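Local atomic coordinates of ethanolamine utilization protein EutN/carboxysome structural protein Ccml (PDB entry 6OWG), a protein that probably forms the pentameric vertices that close the protein shell of a carboxysome-type bacterial microcompartment. Residues E67-Q70 / N71-L74. Sequence-based numbering, arbitrary orientation.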
loop_
_atom_site.group_PDB
_atom_site.type_symbol
_atom_site.label_atom_id
_atom_site.label_comp_id
_atom_site.label_asym_id
_atom_site.label_seq_id
_atom_site.Cartn_x
_atom_site.Cartn_y
_atom_site.Cartn_z
ATOM N N GLU D 67 67.769 2.980 61.552
ATOM C CA GLU D 67 67.139 2.460 60.328
ATOM C C GLU D 67 67.914 1.343 59.623
ATOM O O GLU D 67 67.438 0.811 58.616
ATOM C CB GLU D 67 66.791 3.565 59.300
ATOM C CG GLU D 67 67.877 4.098 58.350
ATOM C CD GLU D 67 68.441 5.454 58.759
ATOM O OE1 GLU D 67 68.137 5.935 59.870
ATOM O OE2 GLU D 67 69.208 6.035 57.963
ATOM N N TYR D 68 69.086 0.963 60.129
ATOM C CA TYR D 68 69.702 -0.295 59.734
ATOM C C TYR D 68 69.984 -1.197 60.925
ATOM O O TYR D 68 70.573 -2.268 60.748
ATOM C CB TYR D 68 70.993 -0.064 58.941
ATOM C CG TYR D 68 71.856 1.086 59.405
ATOM C CD1 TYR D 68 71.830 2.306 58.739
ATOM C CD2 TYR D 68 72.713 0.947 60.489
ATOM C CE1 TYR D 68 72.622 3.360 59.150
ATOM C CE2 TYR D 68 73.512 1.996 60.907
ATOM C CZ TYR D 68 73.459 3.200 60.233
ATOM O OH TYR D 68 74.247 4.249 60.642
ATOM N N HIS D 69 69.581 -0.787 62.127
ATOM C CA HIS D 69 69.614 -1.627 63.313
ATOM C C HIS D 69 68.216 -1.961 63.808
ATOM O O HIS D 69 68.056 -2.338 64.971
ATOM C CB HIS D 69 70.401 -0.946 64.431
ATOM C CG HIS D 69 71.874 -0.874 64.188
ATOM N ND1 HIS D 69 72.720 -0.134 64.984
ATOM C CD2 HIS D 69 72.656 -1.459 63.250
ATOM C CE1 HIS D 69 73.958 -0.262 64.545
ATOM N NE2 HIS D 69 73.947 -1.059 63.492
ATOM N N GLN D 70 67.203 -1.843 62.944
ATOM C CA GLN D 70 65.815 -1.787 63.400
ATOM C C GLN D 70 65.315 -3.136 63.898
ATOM O O GLN D 70 64.614 -3.207 64.913
ATOM C CB GLN D 70 64.918 -1.275 62.277
ATOM C CG GLN D 70 64.778 0.229 62.241
ATOM C CD GLN D 70 63.850 0.694 61.140
ATOM O OE1 GLN D 70 63.451 -0.088 60.279
ATOM N NE2 GLN D 70 63.496 1.973 61.165
ATOM N N ASN D 71 65.649 -4.213 63.199
ATOM C CA ASN D 71 65.217 -5.547 63.587
ATOM C C ASN D 71 66.386 -6.383 64.093
ATOM O O ASN D 71 66.325 -7.615 64.100
ATOM C CB ASN D 71 64.514 -6.234 62.420
ATOM C CG ASN D 71 63.361 -5.412 61.877
ATOM O OD1 ASN D 71 62.478 -4.991 62.625
ATOM N ND2 ASN D 71 63.370 -5.169 60.574
ATOM N N ARG D 72 67.452 -5.720 64.518
ATOM C CA ARG D 72 68.675 -6.298 65.043
ATOM C C ARG D 72 68.622 -6.361 66.562
ATOM O O ARG D 72 68.162 -5.417 67.206
ATOM C CB ARG D 72 69.887 -5.475 64.614
ATOM C CG ARG D 72 70.108 -5.437 63.124
ATOM C CD ARG D 72 71.476 -4.883 62.801
ATOM N NE ARG D 72 71.675 -4.729 61.365
ATOM C CZ ARG D 72 72.249 -5.641 60.591
ATOM N NH1 ARG D 72 72.388 -5.419 59.294
ATOM N NH2 ARG D 72 72.684 -6.776 61.115
ATOM N N PRO D 73 69.084 -7.449 67.165
ATOM C CA PRO D 73 69.023 -7.602 68.630
ATOM C C PRO D 73 70.130 -6.836 69.346
ATOM O O PRO D 73 71.059 -7.393 69.934
ATOM C CB PRO D 73 69.145 -9.118 68.798
ATOM C CG PRO D 73 69.976 -9.542 67.657
ATOM C CD PRO D 73 69.619 -8.653 66.512
ATOM N N LEU D 74 70.025 -5.512 69.314
ATOM C CA LEU D 74 71.027 -4.619 69.876
ATOM C C LEU D 74 70.397 -3.789 70.981
ATOM O O LEU D 74 69.292 -3.263 70.811
ATOM C CB LEU D 74 71.606 -3.706 68.796
ATOM C CG LEU D 74 72.310 -4.406 67.638
ATOM C CD1 LEU D 74 72.469 -3.459 66.483
ATOM C CD2 LEU D 74 73.655 -4.917 68.080
#
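R72 folds back along the loop and meets the main chain of Y68: its NE gives a hydrogen bond to Y68 O at 2.8 Å, with an N-H...O angle of 160°. The carbonyl oxygen lies almost exactly in the guanidinium plane, and NE lies in the carbonyl plane, so the bond is nearly straight at the donor and reaches the oxygen almost end-on. With CG beside its backbone N (chi1 -63°) and the chain extended from CG to NE, the arginine runs past H69, and its CD comes to 3.6 Å from H69 CD2. Guanidinium and imidazole do not stack; their planes stand 83° apart. The imidazole is instead sandwiched between unlike partners: L74 CD1 sits over one face, a CH-pi contact 3.6 Å from the ring centroid, while the Y68 ring brings CE2 over the opposite face, toward the rim. The backbone here makes a type I beta turn from H69 to R72, closed by a weak hydrogen bond from R72 N to H69 O. P73 follows as the centre of an inverse gamma turn, with L74 N bonded to R72 O at 2.8 Å. Replacing R72 by alanine would probably cost Y68 O this donor and take away the methylene that packs beside H69 CD2. Farther out, R72 NH2 makes weak hydrogen bonds to S18 O and T20 O. The turn belongs to the loop joining strands 54-59 and 76-81 of the OB-type barrel; H69 and L74 pack on A44 of strand 39-44, and P73 rests on A62 and L74 on M1 of a neighbouring subunit.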